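Local structure of ribonuclease (Chelonia mydas, 2ZPO) at residues A[37-42]-A[86-91]; A[44-49]-A[79-84]; A[74-79]-A[101-106]. The protein probably cleaves single- and double-stranded RNA on the 3' side of pyrimidine nucleotides, as a secreted endonuclease of the pancreatic ribonuclease family. All blocks are in the same frame, centred on the assembly; numbering follows the deposited sequence. Where two conformers were deposited one is given.

Contact 1 (A[37-42]-A[86-91]). Unlike the reference sequence in segment 37-42: Leu37 (reference Ser). With SO4 (sulfate ion), chain B.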
ATOM      1  N   LEU A  37      -7.131 -13.825  -3.675  1.00 24.11           N
ATOM      2  CA  LEU A  37      -7.343 -15.217  -3.299  1.00 27.55           C
ATOM      3  C   LEU A  37      -6.753 -15.483  -1.926  1.00 27.81           C
ATOM      4  O   LEU A  37      -5.686 -14.938  -1.597  1.00 29.45           O
ATOM      5  CB  LEU A  37      -6.734 -16.163  -4.327  1.00 27.79           C
ATOM      6  CG  LEU A  37      -7.555 -16.555  -5.553  1.00 29.94           C
ATOM      7  CD1 LEU A  37      -6.801 -17.587  -6.337  1.00 32.78           C
ATOM      8  CD2 LEU A  37      -8.934 -17.092  -5.170  1.00 30.69           C
ATOM      9  N   PRO A  38      -7.442 -16.304  -1.108  1.00 27.92           N
ATOM     10  CA  PRO A  38      -8.735 -16.952  -1.397  1.00 27.33           C
ATOM     11  C   PRO A  38      -9.973 -16.040  -1.287  1.00 26.69           C
ATOM     12  O   PRO A  38     -11.069 -16.447  -1.686  1.00 26.92           O
ATOM     13  CB  PRO A  38      -8.796 -18.069  -0.351  1.00 27.69           C
ATOM     14  CG  PRO A  38      -7.985 -17.541   0.795  1.00 28.01           C
ATOM     15  CD  PRO A  38      -6.915 -16.679   0.217  1.00 28.66           C
ATOM     16  N   VAL A  39      -9.803 -14.830  -0.764  1.00 25.48           N
ATOM     17  CA  VAL A  39     -10.918 -13.865  -0.612  1.00 23.97           C
ATOM     18  C   VAL A  39     -10.489 -12.471  -1.097  1.00 22.80           C
ATOM     19  O   VAL A  39      -9.302 -12.186  -1.202  1.00 21.45           O
ATOM     20  CB  VAL A  39     -11.385 -13.751   0.868  1.00 25.02           C
ATOM     21  CG1 VAL A  39     -12.034 -15.069   1.339  1.00 25.56           C
ATOM     22  CG2 VAL A  39     -10.220 -13.394   1.783  1.00 24.85           C
ATOM     23  N   CYS A  40     -11.465 -11.609  -1.381  1.00 20.95           N
ATOM     24  CA  CYS A  40     -11.180 -10.230  -1.787  1.00 20.77           C
ATOM     25  C   CYS A  40     -10.732  -9.395  -0.590  1.00 20.47           C
ATOM     26  O   CYS A  40     -11.506  -9.234   0.359  1.00 20.62           O
ATOM     27  CB  CYS A  40     -12.420  -9.566  -2.372  1.00 20.87           C
ATOM     28  SG  CYS A  40     -13.270 -10.476  -3.641  1.00 22.08           S
ATOM     29  N   LYS A  41      -9.492  -8.892  -0.611  1.00 19.56           N
ATOM     30  CA  LYS A  41      -9.073  -7.900   0.394  1.00 19.31           C
ATOM     31  C   LYS A  41      -9.928  -6.636   0.232  1.00 18.93           C
ATOM     32  O   LYS A  41     -10.181  -6.171  -0.889  1.00 17.64           O
ATOM     33  CB  LYS A  41      -7.582  -7.588   0.295  1.00 19.73           C
ATOM     34  CG  LYS A  41      -7.035  -6.672   1.425  1.00 20.80           C
ATOM     35  CD  LYS A  41      -5.532  -6.584   1.353  1.00 23.10           C
ATOM     36  CE  LYS A  41      -4.995  -5.683   2.463  1.00 27.16           C
ATOM     37  NZ  LYS A  41      -3.613  -5.206   2.108  1.00 29.80           N
ATOM     38  N   PHE A  42     -10.389  -6.080   1.353  1.00 19.15           N
ATOM     39  CA  PHE A  42     -11.325  -4.963   1.300  0.60 19.31           C
ATOM     40  C   PHE A  42     -10.717  -3.660   0.765  1.00 19.12           C
ATOM     41  O   PHE A  42     -11.339  -2.971  -0.051  1.00 19.78           O
ATOM     42  CB  PHE A  42     -11.983  -4.756   2.675  0.60 20.17           C
ATOM     43  CG  PHE A  42     -13.093  -5.732   2.961  0.60 21.23           C
ATOM     44  CD1 PHE A  42     -14.284  -5.684   2.235  0.60 23.09           C
ATOM     45  CD2 PHE A  42     -12.958  -6.694   3.961  0.60 23.42           C
ATOM     46  CE1 PHE A  42     -15.321  -6.586   2.494  0.60 23.49           C
ATOM     47  CE2 PHE A  42     -13.992  -7.600   4.229  0.60 24.29           C
ATOM     48  CZ  PHE A  42     -15.174  -7.539   3.488  0.60 25.32           C
ATOM     49  N   GLY A  86     -19.292  -5.723  -0.263  1.00 27.74           N
ATOM     50  CA  GLY A  86     -19.111  -6.014   1.212  1.00 27.59           C
ATOM     51  C   GLY A  86     -18.719  -7.531   1.173  1.00 27.72           C
ATOM     52  O   GLY A  86     -18.456  -8.091   2.237  1.00 28.18           O
ATOM     53  N   SER A  87     -18.754  -8.204   0.017  1.00 27.77           N
ATOM     54  CA  SER A  87     -18.542  -9.646   0.019  1.00 27.15           C
ATOM     55  C   SER A  87     -17.105 -10.005  -0.289  1.00 27.31           C
ATOM     56  O   SER A  87     -16.515  -9.457  -1.230  1.00 28.49           O
ATOM     57  CB  SER A  87     -19.472 -10.324  -0.973  1.00 27.19           C
ATOM     58  OG  SER A  87     -19.171 -11.732  -1.032  1.00 27.04           O
ATOM     59  N   GLN A  88     -16.569 -10.888   0.535  1.00 26.31           N
ATOM     60  CA  GLN A  88     -15.256 -11.496   0.356  0.50 25.68           C
ATOM     61  C   GLN A  88     -15.157 -12.510  -0.801  1.00 25.07           C
ATOM     62  O   GLN A  88     -14.049 -12.929  -1.128  1.00 24.53           O
ATOM     63  CB  GLN A  88     -14.817 -12.230   1.651  0.50 26.01           C
ATOM     64  CG  GLN A  88     -15.757 -13.367   2.082  0.50 26.67           C
ATOM     65  CD  GLN A  88     -15.161 -14.349   3.084  0.50 26.55           C
ATOM     66  OE1 GLN A  88     -15.560 -15.512   3.127  0.50 27.46           O
ATOM     67  NE2 GLN A  88     -14.212 -13.888   3.896  0.50 26.64           N
ATOM     68  N   ARG A  89     -16.345 -12.933  -1.378  1.00 23.77           N
ATOM     69  CA  ARG A  89     -16.376 -14.003  -2.456  0.60 22.78           C
ATOM     70  C   ARG A  89     -15.901 -13.194  -3.654  1.00 21.79           C
ATOM     71  O   ARG A  89     -16.588 -12.285  -4.076  1.00 21.61           O
ATOM     72  CB  ARG A  89     -17.786 -14.520  -2.617  0.60 22.27           C
ATOM     73  CG  ARG A  89     -17.770 -15.858  -3.262  0.60 22.81           C
ATOM     74  CD  ARG A  89     -19.164 -16.411  -3.425  0.60 23.81           C
ATOM     75  NE  ARG A  89     -19.162 -17.452  -4.440  0.60 24.01           N
ATOM     76  CZ  ARG A  89     -18.843 -18.724  -4.217  0.60 25.81           C
ATOM     77  NH1 ARG A  89     -18.865 -19.595  -5.219  0.60 24.23           N
ATOM     78  NH2 ARG A  89     -18.502 -19.125  -3.004  0.60 26.84           N
ATOM     79  N   PRO A  90     -14.830 -13.632  -4.360  1.00 21.00           N
ATOM     80  CA  PRO A  90     -14.798 -13.350  -5.856  1.00 20.62           C
ATOM     81  C   PRO A  90     -15.961 -13.529  -6.688  1.00 20.69           C
ATOM     82  O   PRO A  90     -16.753 -14.410  -6.363  1.00 20.39           O
ATOM     83  CB  PRO A  90     -13.506 -14.078  -6.304  1.00 20.81           C
ATOM     84  CG  PRO A  90     -12.798 -14.479  -5.058  1.00 20.88           C
ATOM     85  CD  PRO A  90     -13.865 -14.677  -4.020  1.00 21.18           C
ATOM     86  N   PRO A  91     -16.094 -12.784  -7.797  1.00 19.63           N
ATOM     87  CA  PRO A  91     -15.145 -11.800  -8.314  1.00 19.55           C
ATOM     88  C   PRO A  91     -14.930 -10.597  -7.435  1.00 19.56           C
ATOM     89  O   PRO A  91     -15.865 -10.126  -6.797  1.00 19.58           O
ATOM     90  CB  PRO A  91     -15.799 -11.306  -9.616  1.00 20.06           C
ATOM     91  CG  PRO A  91     -16.825 -12.252  -9.936  1.00 19.28           C
ATOM     92  CD  PRO A  91     -17.246 -12.971  -8.702  1.00 19.75           C
TER
HETATM   93  S   SO4 B 120      -0.884  -4.629   6.026  1.00 31.24           S
HETATM   94  O1  SO4 B 120      -1.380  -4.995   4.702  1.00 31.31           O
HETATM   95  O2  SO4 B 120      -1.922  -4.790   7.044  1.00 35.13           O
HETATM   96  O3  SO4 B 120       0.283  -5.455   6.417  1.00 32.24           O
HETATM   97  O4  SO4 B 120      -0.529  -3.222   6.023  1.00 29.13           O
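Cys40 and Gln88 join two surface loops through a single backbone hydrogen bond, from Cys40 N to Gln88 O at 2.9 Å, nearly straight at the hydrogen (166°). Packing is tight around this bond, where Cys40 is buried. Its sulfur SG, turned beside its own backbone N and anti to the carbonyl carbon (chi1 -50°), reaches the 86-91 turn and rests 3.6 Å from Pro90 N, with Pro90 CD a little further off. From there it continues into the disulfide with Cys92, so that the loops are closed covalently as well. The other loop is shaped from within: Ser87 OG accepts from Arg89 N at 3.1 Å, an ST turn, which probably helps to fix the Gln88 carbonyl. In the pancreatic ribonuclease fold these loops lie at one end of the molecule, one leading from helix 22-32 into strand 43-47, the other linking the long strands 69-83 and 94-108. The solvent side is looser. There Val39 lays CG1 against the amide of Gln88, 3.6 Å from NE2, the two side chains crossing obliquely without a hydrogen bond. Phe42 meets Gly86 with the rim of its ring, CE1 lying 3.5 Å from Gly86 O near the ring plane. Gln88 and Phe42 were each modelled in two conformers, and these contacts hold for one of them. Lys41 turns from the partner loop altogether, its extended chain carrying NZ to Asn44 OD1 and, by a weak bond of 3.4 Å, to O1 of a sulfate ion that His11 and His114 also bind.

Contact 2 (A[44-49]-A[79-84]). With SO4 (sulfate ion), chain F.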
ATOM      1  N   ASN A  44      -6.684  -1.494   0.003  1.00 17.83           N
ATOM      2  CA  ASN A  44      -5.234  -1.548  -0.058  1.00 17.64           C
ATOM      3  C   ASN A  44      -4.703  -0.299  -0.742  1.00 17.40           C
ATOM      4  O   ASN A  44      -5.278   0.160  -1.731  1.00 18.67           O
ATOM      5  CB  ASN A  44      -4.768  -2.798  -0.810  1.00 17.40           C
ATOM      6  CG  ASN A  44      -3.269  -2.990  -0.743  1.00 18.44           C
ATOM      7  OD1 ASN A  44      -2.745  -3.404   0.280  1.00 19.94           O
ATOM      8  ND2 ASN A  44      -2.573  -2.708  -1.845  1.00 20.10           N
ATOM      9  N   THR A  45      -3.649   0.272  -0.169  1.00 16.18           N
ATOM     10  CA  THR A  45      -2.943   1.379  -0.784  1.00 15.40           C
ATOM     11  C   THR A  45      -1.619   0.924  -1.401  1.00 15.12           C
ATOM     12  O   THR A  45      -0.799   0.236  -0.754  1.00 15.01           O
ATOM     13  CB  THR A  45      -2.677   2.502   0.244  1.00 15.55           C
ATOM     14  OG1 THR A  45      -3.940   3.017   0.716  1.00 15.37           O
ATOM     15  CG2 THR A  45      -1.836   3.622  -0.385  1.00 13.80           C
ATOM     16  N   PHE A  46      -1.395   1.353  -2.643  1.00 14.30           N
ATOM     17  CA  PHE A  46      -0.121   1.152  -3.318  1.00 14.31           C
ATOM     18  C   PHE A  46       0.626   2.456  -3.255  1.00 14.03           C
ATOM     19  O   PHE A  46       0.069   3.520  -3.566  1.00 14.42           O
ATOM     20  CB  PHE A  46      -0.362   0.747  -4.775  1.00 15.31           C
ATOM     21  CG  PHE A  46      -1.013  -0.608  -4.913  1.00 16.23           C
ATOM     22  CD1 PHE A  46      -0.242  -1.777  -4.797  1.00 17.44           C
ATOM     23  CD2 PHE A  46      -2.399  -0.720  -5.104  1.00 14.57           C
ATOM     24  CE1 PHE A  46      -0.851  -3.056  -4.918  1.00 17.33           C
ATOM     25  CE2 PHE A  46      -3.004  -1.986  -5.237  1.00 17.52           C
ATOM     26  CZ  PHE A  46      -2.228  -3.148  -5.136  1.00 17.15           C
ATOM     27  N   VAL A  47       1.878   2.388  -2.809  1.00 12.73           N
ATOM     28  CA  VAL A  47       2.701   3.590  -2.699  1.00 13.36           C
ATOM     29  C   VAL A  47       3.654   3.586  -3.899  1.00 12.96           C
ATOM     30  O   VAL A  47       4.349   2.598  -4.126  1.00 13.73           O
ATOM     31  CB  VAL A  47       3.511   3.598  -1.368  1.00 13.28           C
ATOM     32  CG1 VAL A  47       4.319   4.862  -1.277  1.00 12.30           C
ATOM     33  CG2 VAL A  47       2.583   3.452  -0.129  1.00 13.63           C
ATOM     34  N   HIS A  48       3.719   4.704  -4.640  1.00 13.44           N
ATOM     35  CA  HIS A  48       4.565   4.790  -5.855  1.00 13.71           C
ATOM     36  C   HIS A  48       5.877   5.487  -5.533  1.00 13.09           C
ATOM     37  O   HIS A  48       6.156   6.613  -5.965  1.00 13.87           O
ATOM     38  CB  HIS A  48       3.800   5.458  -7.008  1.00 14.65           C
ATOM     39  CG  HIS A  48       2.429   4.894  -7.178  1.00 14.61           C
ATOM     40  ND1 HIS A  48       2.207   3.537  -7.319  1.00 14.13           N
ATOM     41  CD2 HIS A  48       1.204   5.480  -7.136  1.00 15.42           C
ATOM     42  CE1 HIS A  48       0.903   3.318  -7.401  1.00 13.64           C
ATOM     43  NE2 HIS A  48       0.277   4.480  -7.292  1.00 13.31           N
ATOM     44  N   ALA A  49       6.678   4.798  -4.736  1.00 12.77           N
ATOM     45  CA  ALA A  49       8.040   5.232  -4.398  1.00 12.01           C
ATOM     46  C   ALA A  49       8.823   3.935  -4.211  1.00 12.81           C
ATOM     47  O   ALA A  49       8.245   2.868  -4.013  1.00 12.38           O
ATOM     48  CB  ALA A  49       8.041   6.018  -3.105  1.00 13.52           C
ATOM     49  N   THR A  79      -2.009   5.184  -4.756  1.00 14.54           N
ATOM     50  CA  THR A  79      -3.302   4.762  -5.289  1.00 15.07           C
ATOM     51  C   THR A  79      -3.972   3.908  -4.224  1.00 16.04           C
ATOM     52  O   THR A  79      -3.365   2.952  -3.700  1.00 15.53           O
ATOM     53  CB  THR A  79      -3.159   3.944  -6.577  1.00 15.88           C
ATOM     54  OG1 THR A  79      -2.402   4.717  -7.517  1.00 15.01           O
ATOM     55  CG2 THR A  79      -4.550   3.606  -7.188  1.00 15.16           C
ATOM     56  N   THR A  80      -5.220   4.247  -3.925  1.00 17.09           N
ATOM     57  CA  THR A  80      -5.993   3.554  -2.899  1.00 18.27           C
ATOM     58  C   THR A  80      -7.136   2.828  -3.572  1.00 18.74           C
ATOM     59  O   THR A  80      -7.894   3.434  -4.338  1.00 19.12           O
ATOM     60  CB  THR A  80      -6.475   4.528  -1.783  1.00 19.15           C
ATOM     61  OG1 THR A  80      -5.349   5.268  -1.292  1.00 21.68           O
ATOM     62  CG2 THR A  80      -7.077   3.762  -0.654  1.00 21.13           C
ATOM     63  N   CYS A  81      -7.234   1.527  -3.295  1.00 18.26           N
ATOM     64  CA  CYS A  81      -8.243   0.661  -3.873  1.00 17.92           C
ATOM     65  C   CYS A  81      -9.188   0.198  -2.773  1.00 18.68           C
ATOM     66  O   CYS A  81      -8.734  -0.211  -1.710  1.00 17.51           O
ATOM     67  CB  CYS A  81      -7.574  -0.561  -4.508  1.00 18.64           C
ATOM     68  SG  CYS A  81      -6.331  -0.132  -5.749  1.00 18.43           S
ATOM     69  N   ARG A  82     -10.489   0.276  -3.048  1.00 18.75           N
ATOM     70  CA  ARG A  82     -11.530  -0.147  -2.109  1.00 20.28           C
ATOM     71  C   ARG A  82     -12.516  -1.039  -2.864  1.00 19.95           C
ATOM     72  O   ARG A  82     -12.953  -0.714  -3.958  1.00 18.96           O
ATOM     73  CB  ARG A  82     -12.246   1.063  -1.499  1.00 20.40           C
ATOM     74  CG  ARG A  82     -11.453   1.731  -0.367  1.00 22.20           C
ATOM     75  CD  ARG A  82     -12.078   3.048   0.125  1.00 24.68           C
ATOM     76  NE  ARG A  82     -13.353   2.876   0.837  1.00 27.00           N
ATOM     77  CZ  ARG A  82     -13.477   2.708   2.161  1.00 27.00           C
ATOM     78  NH1 ARG A  82     -12.406   2.653   2.940  1.00 29.53           N
ATOM     79  NH2 ARG A  82     -14.690   2.566   2.701  1.00 26.31           N
ATOM     80  N   LEU A  83     -12.827  -2.181  -2.256  1.00 20.37           N
ATOM     81  CA  LEU A  83     -13.696  -3.198  -2.835  1.00 21.23           C
ATOM     82  C   LEU A  83     -15.093  -2.644  -3.045  1.00 22.60           C
ATOM     83  O   LEU A  83     -15.628  -1.947  -2.176  1.00 22.18           O
ATOM     84  CB  LEU A  83     -13.778  -4.385  -1.883  1.00 20.55           C
ATOM     85  CG  LEU A  83     -14.396  -5.693  -2.402  1.00 21.14           C
ATOM     86  CD1 LEU A  83     -13.551  -6.352  -3.500  1.00 20.43           C
ATOM     87  CD2 LEU A  83     -14.588  -6.643  -1.246  1.00 20.33           C
ATOM     88  N   GLN A  84     -15.659  -2.931  -4.210  1.00 23.29           N
ATOM     89  CA  GLN A  84     -17.097  -2.704  -4.427  1.00 24.74           C
ATOM     90  C   GLN A  84     -17.902  -3.716  -3.629  1.00 25.35           C
ATOM     91  O   GLN A  84     -17.738  -4.952  -3.784  1.00 25.65           O
ATOM     92  CB  GLN A  84     -17.474  -2.826  -5.895  1.00 25.59           C
ATOM     93  CG  GLN A  84     -16.693  -1.896  -6.769  1.00 28.43           C
ATOM     94  CD  GLN A  84     -17.317  -1.685  -8.106  1.00 33.83           C
ATOM     95  OE1 GLN A  84     -17.856  -2.611  -8.732  1.00 36.47           O
ATOM     96  NE2 GLN A  84     -17.230  -0.452  -8.595  1.00 35.95           N
TER
HETATM   97  S   SO4 F 124     -16.204   3.752  -0.535  0.50 56.76           S
HETATM   98  O1  SO4 F 124     -15.407   2.594  -0.934  0.50 56.46           O
HETATM   99  O2  SO4 F 124     -17.436   3.796  -1.318  0.50 56.77           O
HETATM  100  O3  SO4 F 124     -16.536   3.643   0.885  0.50 56.50           O
HETATM  101  O4  SO4 F 124     -15.448   4.978  -0.777  0.50 56.75           O
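His48 and Thr79 meet through one short, straight bond, His48 NE2 to Thr79 OG1 at 2.7 Å (174°), with the hydroxyl at the edge of the imidazole, in its plane; His48 CG, anti to its carbonyl carbon (chi1 -47°), brings the ring there. Two residues further on, Cys81 SG sits at the edge of the Phe46 ring, 3.8 Å from CE2, a sulfur-aromatic contact; one face of that ring carries Asn44 ND2, 3.3 Å above the plane and over its centre. Thr45 OG1 and Thr80 OG1, on the other face of the sheet, share only a weak bond of 3.3 Å. Replacing His48 with an alanine would probably leave Thr79 OG1 without its imidazole partner and Asp13 O without the bond from ND1. Behind these side chains stand paired backbone bonds: Asn44 with Cys81, and Phe46 with Thr79, where Phe46 N reaches Thr79 O at 2.7 Å. Further out, Arg16 NH2 also bonds Thr79 OG1, Cys26 closes a disulfide with Cys81, and Asn44 OD1 receives Lys41 NZ. Arg82 grips a sulfate through NE and NH2. This is the antiparallel sheet of the pancreatic ribonucleases, beside whose active-site cleft Thr45 O bonds ND1 of His11, probably the proton-accepting residue.

Contact 3 (A[74-79]-A[101-106])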
ATOM      1  N   ALA A  74       8.326  12.785   3.771  1.00 14.14           N
ATOM      2  CA  ALA A  74       7.861  13.042   2.407  1.00 14.97           C
ATOM      3  C   ALA A  74       6.378  12.700   2.167  1.00 15.27           C
ATOM      4  O   ALA A  74       5.805  11.805   2.810  1.00 14.67           O
ATOM      5  CB  ALA A  74       8.749  12.268   1.422  1.00 15.53           C
ATOM      6  N   SER A  75       5.760  13.414   1.224  1.00 16.15           N
ATOM      7  CA  SER A  75       4.497  12.997   0.634  1.00 16.27           C
ATOM      8  C   SER A  75       4.838  12.069  -0.541  1.00 16.46           C
ATOM      9  O   SER A  75       5.897  12.230  -1.196  1.00 18.20           O
ATOM     10  CB  SER A  75       3.715  14.218   0.131  1.00 16.77           C
ATOM     11  OG  SER A  75       3.145  14.960   1.217  1.00 20.48           O
ATOM     12  N   PHE A  76       3.986  11.072  -0.768  1.00 14.93           N
ATOM     13  CA  PHE A  76       4.180  10.083  -1.817  1.00 13.91           C
ATOM     14  C   PHE A  76       2.980  10.026  -2.747  1.00 14.06           C
ATOM     15  O   PHE A  76       1.873  10.272  -2.305  1.00 14.22           O
ATOM     16  CB  PHE A  76       4.349   8.683  -1.199  1.00 14.35           C
ATOM     17  CG  PHE A  76       5.577   8.541  -0.352  1.00 13.17           C
ATOM     18  CD1 PHE A  76       5.492   8.605   1.028  1.00 16.57           C
ATOM     19  CD2 PHE A  76       6.840   8.397  -0.940  1.00 18.37           C
ATOM     20  CE1 PHE A  76       6.637   8.491   1.820  1.00 17.04           C
ATOM     21  CE2 PHE A  76       7.983   8.291  -0.137  1.00 13.85           C
ATOM     22  CZ  PHE A  76       7.870   8.309   1.244  1.00 12.89           C
ATOM     23  N   ALA A  77       3.224   9.716  -4.027  1.00 14.39           N
ATOM     24  CA  ALA A  77       2.131   9.352  -4.932  1.00 13.89           C
ATOM     25  C   ALA A  77       1.533   8.033  -4.415  1.00 14.14           C
ATOM     26  O   ALA A  77       2.257   7.064  -4.146  1.00 15.29           O
ATOM     27  CB  ALA A  77       2.650   9.164  -6.345  1.00 14.81           C
ATOM     28  N   LEU A  78       0.208   7.990  -4.302  1.00 13.78           N
ATOM     29  CA  LEU A  78      -0.538   6.831  -3.785  1.00 14.24           C
ATOM     30  C   LEU A  78      -1.699   6.475  -4.682  1.00 15.25           C
ATOM     31  O   LEU A  78      -2.301   7.360  -5.305  1.00 14.78           O
ATOM     32  CB  LEU A  78      -1.129   7.148  -2.408  1.00 14.02           C
ATOM     33  CG  LEU A  78      -0.220   7.661  -1.306  1.00 13.83           C
ATOM     34  CD1 LEU A  78      -1.037   7.918  -0.069  1.00 17.30           C
ATOM     35  CD2 LEU A  78       0.904   6.659  -0.998  1.00 14.79           C
ATOM     36  N   THR A  79      -2.009   5.184  -4.756  1.00 14.54           N
ATOM     37  CA  THR A  79      -3.302   4.762  -5.289  1.00 15.07           C
ATOM     38  C   THR A  79      -3.972   3.908  -4.224  1.00 16.04           C
ATOM     39  O   THR A  79      -3.365   2.952  -3.700  1.00 15.53           O
ATOM     40  CB  THR A  79      -3.159   3.944  -6.577  1.00 15.88           C
ATOM     41  OG1 THR A  79      -2.402   4.717  -7.517  1.00 15.01           O
ATOM     42  CG2 THR A  79      -4.550   3.606  -7.188  1.00 15.16           C
ATOM     43  N   GLN A 101       0.324  12.192  -0.602  1.00 14.58           N
ATOM     44  CA  GLN A 101       0.090  12.320   0.835  1.00 14.65           C
ATOM     45  C   GLN A 101       1.258  11.716   1.593  1.00 13.89           C
ATOM     46  O   GLN A 101       1.885  10.764   1.098  1.00 13.62           O
ATOM     47  CB  GLN A 101      -1.173  11.557   1.221  1.00 14.51           C
ATOM     48  CG  GLN A 101      -2.477  12.140   0.648  1.00 18.17           C
ATOM     49  CD  GLN A 101      -3.671  11.450   1.236  1.00 21.15           C
ATOM     50  OE1 GLN A 101      -4.119  11.792   2.336  1.00 26.79           O
ATOM     51  NE2 GLN A 101      -4.156  10.435   0.548  1.00 21.74           N
ATOM     52  N   ARG A 102       1.546  12.286   2.767  1.00 13.50           N
ATOM     53  CA  ARG A 102       2.424  11.586   3.718  1.00 12.31           C
ATOM     54  C   ARG A 102       1.709  10.323   4.189  1.00 12.53           C
ATOM     55  O   ARG A 102       0.476  10.203   4.124  1.00 12.69           O
ATOM     56  CB  ARG A 102       2.809  12.481   4.914  1.00 12.59           C
ATOM     57  CG  ARG A 102       3.592  13.750   4.499  1.00 16.53           C
ATOM     58  CD  ARG A 102       3.683  14.775   5.637  1.00 18.94           C
ATOM     59  NE  ARG A 102       4.287  14.235   6.841  1.00 22.11           N
ATOM     60  CZ  ARG A 102       3.747  14.230   8.058  1.00 22.65           C
ATOM     61  NH1 ARG A 102       2.559  14.777   8.289  1.00 24.88           N
ATOM     62  NH2 ARG A 102       4.431  13.706   9.064  1.00 23.00           N
ATOM     63  N   ILE A 103       2.496   9.366   4.659  1.00 11.23           N
ATOM     64  CA  ILE A 103       1.937   8.082   5.088  1.00 11.73           C
ATOM     65  C   ILE A 103       2.432   7.678   6.475  1.00 12.19           C
ATOM     66  O   ILE A 103       3.526   8.085   6.907  1.00 11.96           O
ATOM     67  CB  ILE A 103       2.222   6.922   4.070  1.00 12.35           C
ATOM     68  CG1 ILE A 103       3.728   6.661   3.908  1.00 10.70           C
ATOM     69  CG2 ILE A 103       1.541   7.226   2.725  1.00 11.54           C
ATOM     70  CD1 ILE A 103       4.094   5.420   3.079  1.00 12.00           C
ATOM     71  N   ARG A 104       1.618   6.832   7.130  1.00 11.70           N
ATOM     72  CA  ARG A 104       1.910   6.298   8.461  1.00 11.76           C
ATOM     73  C   ARG A 104       2.019   4.799   8.285  1.00 12.00           C
ATOM     74  O   ARG A 104       1.082   4.160   7.774  1.00 11.37           O
ATOM     75  CB  ARG A 104       0.773   6.641   9.453  1.00 11.68           C
ATOM     76  CG  ARG A 104       0.995   6.059  10.842  1.00 13.92           C
ATOM     77  CD  ARG A 104       0.005   6.581  11.854  1.00 16.70           C
ATOM     78  NE  ARG A 104       0.287   7.988  12.128  1.00 15.74           N
ATOM     79  CZ  ARG A 104      -0.475   8.768  12.874  1.00 21.20           C
ATOM     80  NH1 ARG A 104      -1.577   8.263  13.435  1.00 20.55           N
ATOM     81  NH2 ARG A 104      -0.128  10.037  13.048  1.00 22.80           N
ATOM     82  N   ILE A 105       3.186   4.272   8.590  1.00 12.40           N
ATOM     83  CA  ILE A 105       3.428   2.825   8.481  1.00 12.29           C
ATOM     84  C   ILE A 105       3.853   2.247   9.854  1.00 13.20           C
ATOM     85  O   ILE A 105       4.193   2.997  10.751  1.00 13.33           O
ATOM     86  CB  ILE A 105       4.485   2.485   7.362  1.00 13.03           C
ATOM     87  CG1 ILE A 105       5.871   3.053   7.703  1.00 13.68           C
ATOM     88  CG2 ILE A 105       3.991   2.998   6.008  1.00 14.35           C
ATOM     89  CD1 ILE A 105       6.972   2.630   6.694  1.00 14.91           C
ATOM     90  N   ALA A 106       3.790   0.923   9.996  1.00 13.21           N
ATOM     91  CA  ALA A 106       4.379   0.260  11.165  1.00 13.77           C
ATOM     92  C   ALA A 106       5.729  -0.268  10.767  1.00 14.58           C
ATOM     93  O   ALA A 106       5.868  -0.914   9.710  1.00 14.92           O
ATOM     94  CB  ALA A 106       3.499  -0.895  11.626  1.00 14.21           C
TER
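Ile103 and Phe76 are brought together by their first torsions: Ile103 CG1 stands between its backbone N and carbonyl carbon (chi1 62°), while the Phe76 ring swings to the side of its own N, anti to the carbonyl carbon. The two side chains then cross at about a right angle. They belong to the long beta hairpin of the ribonuclease A fold, in which strand 69-83 runs antiparallel to strand 94-108. Here the short segments cross nearly at right angles: the axes of 75-79 and 101-106 stand at 94°, and the chain turns a corner at Ala74. Between these segments the regular pair is Phe76 with Gln101, a hydrogen-bonded pair. Gln101 N gives to Phe76 O at 3.0 Å; in return Phe76 N gives to Gln101 O at 2.8 Å, straight at the hydrogen but approaching from above the carbonyl plane, 56° out of it. Apolar side chains fill the crossing: Leu78 CD2 comes to Ile103 CG2 at 3.8 Å, and its other branch, CD1, touches both that methyl and Gln101 CB. Val47 of the neighbouring strand packs on Phe76, Leu78 and Ile103 alike. At Ala74 and Arg102 the contact is slight: Ala74 O lies 3.4 Å from the methylene carbon Arg102 CG, and Arg102 gives NE to Ser72 O. Among the apolar groups, the Phe76 ring brings CD1 to within 3.9 Å of Ile103 CG1, with Ile103 CD1 at 4.0 Å from the same ring atom.

In the fold
Strand 69-83 connects contacts 2 and 3, whose centres lie about 11 Å apart and which share Thr79. Where they adjoin, His48 N probably bonds to Ala77 O at 2.8 Å, and Ala49 CB packs on Phe76 CD2 at 3.4 Å. Contact 1 follows at the other end of contact 2, centre to centre about 16 Å, with a probable bond from Leu83 N to Phe42 O, also 2.8 Å. Contacts 1 and 3 do not touch and lie on opposite sides of the chain's centre. The probable substrate-binding residues Lys41 to Thr45 run from contact 1 into contact 2, where the Asn44 side chain comes about 3 Å from that of His11.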